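Local coordinates for protein tartrate dehydrogenase/decarboxylase (Pseudomonas putida, PDB 3FLK) that oxidises tartrate to oxaloglycolate with NAD, converts meso-tartrate to D-glycerate and oxidatively decarboxylates D-malate to pyruvate, at residues Arg98-Pro109 against Pro266-Pro277. The protein carries 1 engineered substitution. Numbering follows the deposited sequence.
Sequences RREFDQYVNIRP and PSANLNPERNFP. With OXL (oxalate ion), chain G.
Arg108 leans on Ser267 as it reaches for the oxalate. Its CB lies 3.8 Å from Pro266 O, and CG packs 3.5 Å from Ser267 CB, a small residue that leaves room for the long chain. With CG beside the backbone N (chi1 -65°) and the rest extended, NE donates to Asn106 OD1 from above the amide plane, while Asn106 ND2 bonds Asn136 OD1. At the tip, NH1 and NH2 each bond oxalate O4 at 3.0 Å, NH1 also bonding Ser252, while NH2 meets a water shared with Asn269 ND2 and Ser267 OG, which also bonds Glu281 O. With a leucine here, oxalate O4 would probably lose both guanidinium donors and the water a partner. Arg98 NH1 and NH2 both grip oxalate O2, NH2 also salt-bridged to Glu281, and NE donates obliquely to Asn269 OD1 (2.8 Å). Asn269 suits its place: its amide accepts, also from Asn136, and donates to the water. Arg134, and Lys192 of the second subunit, join this oxalate pocket beside the bound magnesium ion. Strands 105-111 and 266-270 run antiparallel in the central sheet between 129-135 and 278-282; Val105, Ile107 and Leu270 pack on helix 165-181, Pro109 and Pro266 on helix 299-313.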
# COMPACT_ATOMS: atom_id res chain seq x y z
N ARG A 98 5.51 -22.08 -1.11
CA ARG A 98 6.43 -21.05 -0.63
C ARG A 98 7.06 -21.40 0.71
O ARG A 98 8.26 -21.20 0.92
CB ARG A 98 5.73 -19.70 -0.55
CG ARG A 98 5.41 -19.07 -1.90
CD ARG A 98 4.62 -17.79 -1.73
NE ARG A 98 4.45 -17.06 -2.98
CZ ARG A 98 3.61 -16.04 -3.16
NH1 ARG A 98 2.85 -15.62 -2.15
NH2 ARG A 98 3.52 -15.44 -4.34
N ARG A 99 6.25 -21.94 1.62
CA ARG A 99 6.70 -22.17 3.00
C ARG A 99 7.39 -23.51 3.20
O ARG A 99 8.45 -23.58 3.83
CB ARG A 99 5.55 -21.95 3.98
CG ARG A 99 5.07 -20.51 3.95
CD ARG A 99 3.96 -20.18 4.92
NE ARG A 99 3.68 -18.74 4.86
CZ ARG A 99 3.15 -18.01 5.83
NH1 ARG A 99 2.79 -18.57 6.98
NH2 ARG A 99 2.97 -16.71 5.64
N GLU A 100 6.81 -24.57 2.64
CA GLU A 100 7.39 -25.91 2.80
C GLU A 100 8.63 -26.16 1.95
O GLU A 100 9.46 -27.00 2.29
CB GLU A 100 6.33 -27.00 2.60
CG GLU A 100 5.40 -27.12 3.80
CD GLU A 100 4.29 -28.14 3.61
OE1 GLU A 100 4.59 -29.28 3.19
OE2 GLU A 100 3.13 -27.80 3.91
N PHE A 101 8.77 -25.42 0.85
CA PHE A 101 10.00 -25.47 0.05
C PHE A 101 10.94 -24.32 0.42
O PHE A 101 11.93 -24.07 -0.27
CB PHE A 101 9.70 -25.48 -1.45
CG PHE A 101 9.12 -26.77 -1.95
CD1 PHE A 101 9.29 -27.96 -1.24
CD2 PHE A 101 8.42 -26.82 -3.16
CE1 PHE A 101 8.76 -29.16 -1.70
CE2 PHE A 101 7.89 -28.02 -3.63
CZ PHE A 101 8.06 -29.19 -2.89
N ASP A 102 10.62 -23.64 1.52
CA ASP A 102 11.43 -22.55 2.08
C ASP A 102 11.93 -21.57 1.01
O ASP A 102 13.13 -21.26 0.93
CB ASP A 102 12.59 -23.10 2.92
CG ASP A 102 13.01 -22.15 4.03
OD1 ASP A 102 12.13 -21.48 4.63
OD2 ASP A 102 14.22 -22.08 4.31
N GLN A 103 11.00 -21.10 0.19
CA GLN A 103 11.29 -20.15 -0.88
C GLN A 103 11.22 -18.73 -0.31
O GLN A 103 10.34 -17.95 -0.67
CB GLN A 103 10.29 -20.34 -2.04
CG GLN A 103 10.37 -21.72 -2.70
CD GLN A 103 9.19 -22.04 -3.61
OE1 GLN A 103 8.18 -21.33 -3.63
NE2 GLN A 103 9.31 -23.14 -4.35
N TYR A 104 12.15 -18.41 0.58
CA TYR A 104 12.03 -17.20 1.41
C TYR A 104 12.25 -15.87 0.68
O TYR A 104 11.83 -14.82 1.17
CB TYR A 104 12.89 -17.30 2.68
CG TYR A 104 14.39 -17.37 2.47
CD1 TYR A 104 15.15 -16.21 2.38
CD2 TYR A 104 15.04 -18.60 2.38
CE1 TYR A 104 16.53 -16.27 2.19
CE2 TYR A 104 16.42 -18.67 2.19
CZ TYR A 104 17.16 -17.50 2.10
OH TYR A 104 18.52 -17.54 1.91
N VAL A 105 12.91 -15.91 -0.47
CA VAL A 105 13.14 -14.71 -1.27
C VAL A 105 12.15 -14.64 -2.43
O VAL A 105 12.15 -15.51 -3.30
CB VAL A 105 14.58 -14.63 -1.85
CG1 VAL A 105 14.86 -13.22 -2.33
CG2 VAL A 105 15.61 -15.02 -0.82
N ASN A 106 11.33 -13.60 -2.44
CA ASN A 106 10.42 -13.34 -3.55
C ASN A 106 10.91 -12.12 -4.33
O ASN A 106 10.74 -10.98 -3.88
CB ASN A 106 8.98 -13.15 -3.06
CG ASN A 106 7.95 -13.34 -4.17
OD1 ASN A 106 8.25 -13.20 -5.35
ND2 ASN A 106 6.72 -13.66 -3.78
N ILE A 107 11.54 -12.38 -5.47
CA ILE A 107 12.15 -11.33 -6.31
C ILE A 107 11.18 -10.89 -7.39
O ILE A 107 10.73 -11.70 -8.20
CB ILE A 107 13.47 -11.82 -6.97
CG1 ILE A 107 14.52 -12.18 -5.91
CG2 ILE A 107 14.02 -10.78 -7.94
CD1 ILE A 107 15.10 -10.97 -5.16
N ARG A 108 10.88 -9.59 -7.41
CA ARG A 108 9.90 -9.03 -8.35
C ARG A 108 10.41 -7.73 -8.98
O ARG A 108 10.28 -6.66 -8.38
CB ARG A 108 8.55 -8.82 -7.64
CG ARG A 108 7.89 -10.12 -7.19
CD ARG A 108 6.66 -9.91 -6.31
NE ARG A 108 5.90 -11.15 -6.15
CZ ARG A 108 4.62 -11.22 -5.78
NH1 ARG A 108 3.93 -10.12 -5.51
NH2 ARG A 108 4.03 -12.40 -5.67
N PRO A 109 11.01 -7.82 -10.18
CA PRO A 109 11.52 -6.63 -10.87
C PRO A 109 10.42 -5.72 -11.42
O PRO A 109 9.37 -6.19 -11.86
CB PRO A 109 12.37 -7.20 -12.01
CG PRO A 109 11.81 -8.55 -12.27
CD PRO A 109 11.28 -9.05 -10.95
N PRO A 266 6.95 -10.16 -13.43
CA PRO A 266 7.27 -11.53 -13.07
C PRO A 266 7.66 -11.67 -11.60
O PRO A 266 7.92 -10.67 -10.93
CB PRO A 266 8.48 -11.82 -13.96
CG PRO A 266 9.21 -10.53 -13.98
CD PRO A 266 8.16 -9.43 -13.88
N SER A 267 7.73 -12.91 -11.12
CA SER A 267 8.22 -13.17 -9.78
C SER A 267 8.98 -14.49 -9.66
O SER A 267 8.58 -15.51 -10.24
CB SER A 267 7.09 -13.11 -8.75
OG SER A 267 6.37 -14.32 -8.70
N ALA A 268 10.08 -14.45 -8.92
CA ALA A 268 10.88 -15.62 -8.63
C ALA A 268 10.79 -15.92 -7.13
O ALA A 268 11.23 -15.11 -6.31
CB ALA A 268 12.32 -15.39 -9.05
N ASN A 269 10.20 -17.06 -6.79
CA ASN A 269 10.12 -17.53 -5.41
C ASN A 269 11.29 -18.48 -5.17
O ASN A 269 11.20 -19.68 -5.44
CB ASN A 269 8.79 -18.24 -5.13
CG ASN A 269 7.59 -17.32 -5.28
OD1 ASN A 269 6.94 -16.97 -4.30
ND2 ASN A 269 7.28 -16.94 -6.52
N LEU A 270 12.38 -17.93 -4.65
CA LEU A 270 13.65 -18.64 -4.61
C LEU A 270 13.96 -19.28 -3.27
O LEU A 270 13.81 -18.65 -2.21
CB LEU A 270 14.81 -17.71 -5.00
CG LEU A 270 14.82 -17.01 -6.36
CD1 LEU A 270 16.09 -16.20 -6.51
CD2 LEU A 270 14.68 -18.01 -7.52
N ASN A 271 14.40 -20.53 -3.33
CA ASN A 271 15.14 -21.17 -2.25
C ASN A 271 16.61 -21.14 -2.68
O ASN A 271 17.07 -22.04 -3.38
CB ASN A 271 14.64 -22.60 -2.04
CG ASN A 271 15.43 -23.36 -0.98
OD1 ASN A 271 16.09 -24.36 -1.28
ND2 ASN A 271 15.37 -22.88 0.26
N PRO A 272 17.35 -20.09 -2.27
CA PRO A 272 18.71 -19.81 -2.77
C PRO A 272 19.72 -20.92 -2.50
O PRO A 272 20.66 -21.10 -3.28
CB PRO A 272 19.11 -18.53 -2.02
CG PRO A 272 17.83 -17.93 -1.57
CD PRO A 272 16.94 -19.08 -1.27
N GLU A 273 19.52 -21.66 -1.41
CA GLU A 273 20.40 -22.77 -1.04
C GLU A 273 20.18 -23.99 -1.93
O GLU A 273 20.98 -24.94 -1.91
CB GLU A 273 20.21 -23.14 0.43
CG GLU A 273 20.61 -22.06 1.43
CD GLU A 273 19.59 -20.93 1.54
OE1 GLU A 273 18.39 -21.17 1.28
OE2 GLU A 273 19.99 -19.80 1.90
N ARG A 274 19.09 -23.97 -2.70
CA ARG A 274 18.74 -25.02 -3.65
C ARG A 274 18.52 -26.39 -2.98
O ARG A 274 18.87 -27.43 -3.53
CB ARG A 274 19.76 -25.11 -4.79
CG ARG A 274 19.84 -23.83 -5.62
CD ARG A 274 21.07 -23.82 -6.51
NE ARG A 274 21.28 -22.50 -7.11
CZ ARG A 274 20.82 -22.13 -8.30
NH1 ARG A 274 20.11 -22.97 -9.04
NH2 ARG A 274 21.08 -20.91 -8.75
N ASN A 275 17.95 -26.36 -1.78
CA ASN A 275 17.55 -27.57 -1.07
C ASN A 275 16.22 -28.09 -1.59
O ASN A 275 15.93 -29.28 -1.52
CB ASN A 275 17.47 -27.32 0.43
CG ASN A 275 18.83 -27.07 1.06
OD1 ASN A 275 19.85 -27.62 0.62
ND2 ASN A 275 18.86 -26.25 2.11
N PHE A 276 15.41 -27.16 -2.11
CA PHE A 276 14.10 -27.45 -2.67
C PHE A 276 13.96 -26.74 -4.02
O PHE A 276 14.69 -25.79 -4.28
CB PHE A 276 13.00 -26.98 -1.71
CG PHE A 276 13.07 -27.59 -0.34
CD1 PHE A 276 12.55 -28.85 -0.09
CD2 PHE A 276 13.65 -26.89 0.72
CE1 PHE A 276 12.61 -29.42 1.18
CE2 PHE A 276 13.72 -27.45 2.00
CZ PHE A 276 13.19 -28.72 2.22
N PRO A 277 13.04 -27.22 -4.88
CA PRO A 277 12.79 -26.48 -6.13
C PRO A 277 12.24 -25.08 -5.88
O PRO A 277 11.42 -24.89 -4.97
CB PRO A 277 11.75 -27.35 -6.85
CG PRO A 277 11.14 -28.19 -5.79
CD PRO A 277 12.21 -28.43 -4.79
C1 OXL G . -0.49 -12.13 -3.59
C2 OXL G . 0.90 -12.22 -4.06
O1 OXL G . -1.19 -11.16 -3.96
O2 OXL G . 1.62 -13.17 -3.69
O3 OXL G . -0.93 -13.02 -2.83
O4 OXL G . 1.32 -11.32 -4.83
O HOH W 1 5.24 -14.58 -6.50
O HOH W 2 16.32 -24.30 2.71
O HOH W 3 7.57 -7.98 -10.72